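Local coordinates for protein gingipain R2 Pro-Domain (Porphyromonas gingivalis, PDB 4IEF) that probably keeps the Arg-gingipain protease that follows it inactive until the pro-domain is cleaved off, at residues Thr38-Ser43 and Ile114-Gly119; Val149-Leu154 and Thr167-Ala172. All coordinates share one frame; numbering follows the deposited sequence.

Interaction 1: residues Thr38-Ser43 and Ile114-Gly119; sequences TGVQTS and IPYVYG
V40 covers one face of the Y116 ring, and T42 lies at the edge of the Y118 ring. The V40 CG2 methyl makes a CH-pi contact 3.9 Å from the Y116 centroid, 18° off the ring normal and shifted toward the rim. The two side chains cross at about a right angle. A water sits in the plane of Y116, at its edge. This water donates to Q41 O at 2.7 Å and accepts from Y116 N at 2.6 Å.

Y118 uses its rim instead. T42 OG1 lies in the ring plane, and S43 OG is near that plane, 3.7 Å from Y118 CD1. The phenol Y118 OH donates to T42 OG1 at 2.7 Å. T42 OG1 also bonds to G45 O in the turn, so this hydroxyl has a partner in the loop and one in its own hairpin. With chi1 at 79°, OG1 stands between the backbone N and the carbonyl carbon. That leaves T42 CG2 for Y116, 3.6 Å from Y116 CB. A second water joins S43 OG (2.8 Å) to Y118 N (3.2 Å).

K102 and K44 make cation-pi contacts with Y116 and Y118 respectively, and Y122 meets the Y118 ring edge-to-face.

The contact is at the surface. Water and side chains do most of the joining between the backbones. V40 and T42 also touch strand 45-51, as do both tyrosines. The arrangement is that of an irregular loop docked by two aromatic side chains on the turn end of a beta hairpin, strands 36-42 and 45-51.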
loop_
_atom_site.group_PDB
_atom_site.type_symbol
_atom_site.label_atom_id
_atom_site.label_comp_id
_atom_site.label_asym_id
_atom_site.label_seq_id
_atom_site.Cartn_x
_atom_site.Cartn_y
_atom_site.Cartn_z
ATOM N N THR A 38 -10.036 27.418 -9.776
ATOM C CA THR A 38 -9.965 27.039 -11.190
ATOM C C THR A 38 -11.344 27.276 -11.820
ATOM O O THR A 38 -12.346 26.731 -11.351
ATOM C CB THR A 38 -9.483 25.577 -11.326
ATOM O OG1 THR A 38 -8.269 25.413 -10.593
ATOM C CG2 THR A 38 -9.266 25.151 -12.774
ATOM N N GLY A 39 -11.376 28.105 -12.854
ATOM C CA GLY A 39 -12.593 28.421 -13.589
ATOM C C GLY A 39 -13.031 27.263 -14.464
ATOM O O GLY A 39 -12.236 26.739 -15.248
ATOM N N VAL A 40 -14.291 26.836 -14.316
ATOM C CA VAL A 40 -14.860 25.736 -15.099
ATOM C C VAL A 40 -16.186 26.189 -15.746
ATOM O O VAL A 40 -16.883 27.053 -15.213
ATOM C CB VAL A 40 -15.042 24.412 -14.295
ATOM C CG1 VAL A 40 -13.706 23.810 -13.873
ATOM C CG2 VAL A 40 -15.955 24.595 -13.091
ATOM N N GLN A 41 -16.528 25.548 -16.867
ATOM C CA GLN A 41 -17.735 25.789 -17.644
ATOM C C GLN A 41 -18.939 25.104 -17.018
ATOM O O GLN A 41 -18.929 23.885 -16.840
ATOM C CB GLN A 41 -17.544 25.287 -19.091
ATOM C CG GLN A 41 -18.619 25.780 -20.059
ATOM C CD GLN A 41 -18.239 25.576 -21.500
ATOM O OE1 GLN A 41 -17.887 24.473 -21.937
ATOM N NE2 GLN A 41 -18.336 26.636 -22.284
ATOM N N THR A 42 -19.982 25.884 -16.691
ATOM C CA THR A 42 -21.207 25.291 -16.152
ATOM C C THR A 42 -22.432 25.938 -16.813
ATOM O O THR A 42 -22.301 26.961 -17.486
ATOM C CB THR A 42 -21.285 25.370 -14.605
ATOM O OG1 THR A 42 -21.691 26.669 -14.184
ATOM C CG2 THR A 42 -20.001 24.955 -13.901
ATOM N N SER A 43 -23.622 25.353 -16.585
ATOM C CA SER A 43 -24.914 25.848 -17.075
ATOM C C SER A 43 -25.247 27.230 -16.500
ATOM O O SER A 43 -25.972 27.989 -17.142
ATOM C CB SER A 43 -26.025 24.864 -16.722
ATOM O OG SER A 43 -26.084 24.624 -15.324
ATOM N N ILE A 114 -17.985 14.470 -18.400
ATOM C CA ILE A 114 -19.027 14.590 -17.374
ATOM C C ILE A 114 -19.206 16.087 -17.069
ATOM O O ILE A 114 -18.224 16.759 -16.745
ATOM C CB ILE A 114 -18.729 13.743 -16.099
ATOM C CG1 ILE A 114 -18.624 12.239 -16.440
ATOM C CG2 ILE A 114 -19.794 13.976 -15.012
ATOM C CD1 ILE A 114 -17.892 11.385 -15.402
ATOM N N PRO A 115 -20.431 16.646 -17.190
ATOM C CA PRO A 115 -20.588 18.079 -16.934
ATOM C C PRO A 115 -20.825 18.374 -15.458
ATOM O O PRO A 115 -21.191 17.484 -14.684
ATOM C CB PRO A 115 -21.808 18.447 -17.782
ATOM C CG PRO A 115 -22.638 17.196 -17.806
ATOM C CD PRO A 115 -21.721 16.024 -17.565
ATOM N N TYR A 116 -20.628 19.635 -15.073
ATOM C CA TYR A 116 -20.918 20.102 -13.724
ATOM C C TYR A 116 -22.427 20.345 -13.652
ATOM O O TYR A 116 -22.949 21.154 -14.419
ATOM C CB TYR A 116 -20.106 21.373 -13.417
ATOM C CG TYR A 116 -18.627 21.121 -13.203
ATOM C CD1 TYR A 116 -17.721 21.232 -14.253
ATOM C CD2 TYR A 116 -18.132 20.802 -11.947
ATOM C CE1 TYR A 116 -16.356 21.011 -14.059
ATOM C CE2 TYR A 116 -16.772 20.589 -11.738
ATOM C CZ TYR A 116 -15.885 20.690 -12.796
ATOM O OH TYR A 116 -14.545 20.460 -12.583
ATOM N N VAL A 117 -23.136 19.581 -12.815
ATOM C CA VAL A 117 -24.588 19.682 -12.679
ATOM C C VAL A 117 -24.925 20.129 -11.247
ATOM O O VAL A 117 -24.448 19.547 -10.272
ATOM C CB VAL A 117 -25.324 18.369 -13.106
ATOM C CG1 VAL A 117 -24.805 17.146 -12.355
ATOM C CG2 VAL A 117 -26.844 18.489 -12.991
ATOM N N TYR A 118 -25.730 21.190 -11.144
ATOM C CA TYR A 118 -26.170 21.767 -9.877
ATOM C C TYR A 118 -27.357 20.987 -9.319
ATOM O O TYR A 118 -28.312 20.710 -10.049
ATOM C CB TYR A 118 -26.542 23.252 -10.054
ATOM C CG TYR A 118 -25.373 24.131 -10.439
ATOM C CD1 TYR A 118 -25.057 24.357 -11.777
ATOM C CD2 TYR A 118 -24.597 24.757 -9.468
ATOM C CE1 TYR A 118 -23.978 25.162 -12.138
ATOM C CE2 TYR A 118 -23.523 25.579 -9.818
ATOM C CZ TYR A 118 -23.211 25.770 -11.156
ATOM O OH TYR A 118 -22.153 26.567 -11.515
ATOM N N GLY A 119 -27.277 20.631 -8.039
ATOM C CA GLY A 119 -28.342 19.918 -7.338
ATOM C C GLY A 119 -29.298 20.873 -6.656
ATOM O O GLY A 119 -29.104 22.089 -6.737
HETATM O O HOH W 1 -20.217 21.504 -16.892
HETATM O O HOH W 2 -26.618 22.173 -14.060
#

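Interaction 2: residues Val149-Leu154 and Thr167-Ala172; sequences VNFAPL and TEIVVA
F151 carries CG anti to its carbonyl carbon (chi1 -64°), and this sends the ring across to strand 168-172. V171 has chi1 -63°, and both its methyls reach the F151 ring, CG2 against CE2 and CZ and CG1 against CE2. V171 CG2 is 3.7 Å from F151 CE2, and the valine and the ring reach toward each other from their own strands. I169 CG2 lies in the ring plane at the edge, 3.8 Å from F151 CD2. The other branch of I169 ends on the proline, with CD1 3.9 Å from P153 CB. At the far end V149 CG2 meets V171 CG2 at 4.0 Å.

The short strands run nearly antiparallel, at 158°, but their axes come no nearer than 9.4 Å. They face each other through side chains here. The backbones pair nearer the hairpin turn, where P153 bonds to Y166. Between the two regions the chain turns a corner at T167, and T167 and E168 form a classic beta bulge opposite K89. F30 and V28 of strand 25-31 also pack on F151.

All the touching residues are buried, and the side chains that meet are hydrocarbon. Their chemistry implies a contact held by close apolar packing in the hydrophobic core.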
loop_
_atom_site.group_PDB
_atom_site.type_symbol
_atom_site.label_atom_id
_atom_site.label_comp_id
_atom_site.label_asym_id
_atom_site.label_seq_id
_atom_site.Cartn_x
_atom_site.Cartn_y
_atom_site.Cartn_z
ATOM N N VAL A 149 -9.740 13.355 12.117
ATOM C CA VAL A 149 -10.354 14.669 12.300
ATOM C C VAL A 149 -10.360 15.374 10.916
ATOM O O VAL A 149 -9.352 15.359 10.208
ATOM C CB VAL A 149 -9.714 15.527 13.443
ATOM C CG1 VAL A 149 -8.244 15.863 13.183
ATOM C CG2 VAL A 149 -10.529 16.793 13.711
ATOM N N ASN A 150 -11.513 15.932 10.521
ATOM C CA ASN A 150 -11.665 16.629 9.240
ATOM C C ASN A 150 -11.924 18.119 9.434
ATOM O O ASN A 150 -12.833 18.508 10.174
ATOM C CB ASN A 150 -12.808 16.018 8.415
ATOM C CG ASN A 150 -12.831 14.515 8.468
ATOM O OD1 ASN A 150 -11.899 13.847 8.010
ATOM N ND2 ASN A 150 -13.848 13.956 9.111
ATOM N N PHE A 151 -11.131 18.942 8.748
ATOM C CA PHE A 151 -11.306 20.391 8.728
ATOM C C PHE A 151 -12.029 20.764 7.459
ATOM O O PHE A 151 -11.609 20.324 6.391
ATOM C CB PHE A 151 -9.953 21.114 8.787
ATOM C CG PHE A 151 -9.148 20.901 10.041
ATOM C CD1 PHE A 151 -8.153 19.930 10.091
ATOM C CD2 PHE A 151 -9.363 21.693 11.166
ATOM C CE1 PHE A 151 -7.385 19.754 11.248
ATOM C CE2 PHE A 151 -8.597 21.518 12.317
ATOM C CZ PHE A 151 -7.613 20.550 12.350
ATOM N N ALA A 152 -13.122 21.534 7.558
ATOM C CA ALA A 152 -13.872 22.023 6.399
ATOM C C ALA A 152 -13.730 23.563 6.390
ATOM O O ALA A 152 -14.572 24.271 6.949
ATOM C CB ALA A 152 -15.328 21.568 6.461
ATOM N N PRO A 153 -12.604 24.092 5.844
ATOM C CA PRO A 153 -12.360 25.541 5.919
ATOM C C PRO A 153 -13.050 26.370 4.835
ATOM O O PRO A 153 -12.842 27.588 4.775
ATOM C CB PRO A 153 -10.843 25.634 5.773
ATOM C CG PRO A 153 -10.495 24.492 4.886
ATOM C CD PRO A 153 -11.476 23.399 5.178
ATOM N N LEU A 154 -13.849 25.725 3.978
ATOM C CA LEU A 154 -14.565 26.419 2.922
ATOM C C LEU A 154 -16.068 26.180 3.104
ATOM O O LEU A 154 -16.558 25.062 2.927
ATOM C CB LEU A 154 -14.060 25.990 1.526
ATOM C CG LEU A 154 -12.576 26.270 1.220
ATOM C CD1 LEU A 154 -12.147 25.582 -0.039
ATOM C CD2 LEU A 154 -12.288 27.771 1.114
ATOM N N THR A 167 -9.057 30.835 7.413
ATOM C CA THR A 167 -7.600 30.934 7.315
ATOM C C THR A 167 -6.933 30.140 8.438
ATOM O O THR A 167 -5.822 29.649 8.242
ATOM C CB THR A 167 -7.147 32.393 7.304
ATOM O OG1 THR A 167 -7.632 33.048 8.476
ATOM C CG2 THR A 167 -7.604 33.132 6.052
ATOM N N GLU A 168 -7.617 29.997 9.596
ATOM C CA GLU A 168 -7.129 29.228 10.737
ATOM C C GLU A 168 -8.282 28.562 11.488
ATOM O O GLU A 168 -9.329 29.177 11.701
ATOM C CB GLU A 168 -6.305 30.099 11.694
ATOM C CG GLU A 168 -5.573 29.304 12.760
ATOM C CD GLU A 168 -4.922 30.161 13.823
ATOM O OE1 GLU A 168 -3.684 30.345 13.757
ATOM O OE2 GLU A 168 -5.646 30.661 14.714
ATOM N N ILE A 169 -8.081 27.286 11.859
ATOM C CA ILE A 169 -9.003 26.472 12.656
ATOM C C ILE A 169 -8.174 25.669 13.656
ATOM O O ILE A 169 -7.307 24.893 13.247
ATOM C CB ILE A 169 -9.944 25.525 11.829
ATOM C CG1 ILE A 169 -10.728 26.258 10.713
ATOM C CG2 ILE A 169 -10.899 24.748 12.773
ATOM C CD1 ILE A 169 -11.308 25.321 9.611
ATOM N N VAL A 170 -8.455 25.834 14.956
ATOM C CA VAL A 170 -7.803 25.056 16.004
ATOM C C VAL A 170 -8.884 24.206 16.659
ATOM O O VAL A 170 -9.888 24.744 17.144
ATOM C CB VAL A 170 -6.996 25.891 17.039
ATOM C CG1 VAL A 170 -6.302 24.980 18.048
ATOM C CG2 VAL A 170 -5.975 26.791 16.343
ATOM N N VAL A 171 -8.689 22.875 16.649
ATOM C CA VAL A 171 -9.653 21.954 17.244
ATOM C C VAL A 171 -9.049 21.203 18.435
ATOM O O VAL A 171 -7.846 20.934 18.470
ATOM C CB VAL A 171 -10.271 20.955 16.224
ATOM C CG1 VAL A 171 -11.067 21.682 15.145
ATOM C CG2 VAL A 171 -9.223 20.023 15.607
ATOM N N ALA A 172 -9.913 20.853 19.392
ATOM C CA ALA A 172 -9.575 20.027 20.539
ATOM C C ALA A 172 -10.329 18.699 20.402
ATOM O O ALA A 172 -11.567 18.686 20.356
ATOM C CB ALA A 172 -9.943 20.741 21.838
#

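How the interactions relate
Both segments of interaction 1 precede those of interaction 2 in the sequence. The centres of the two contacts are 27 Å apart, and their nearest atoms are about 10 Å apart, so they do not touch. Interaction 1 lies at the periphery, its centre about 22 Å from the centre of the chain. It ties the two-stranded hairpin sheet to the long loop between strands 79-93 and 133-141. Interaction 2 has its centre about 7 Å from that of the chain and joins strands 144-157 and 162-176 within the larger antiparallel sheet. They share no strand. All four segments belong to the propeptide. One contact packs the core of the main sheet; the other fastens a long loop to a peripheral hairpin.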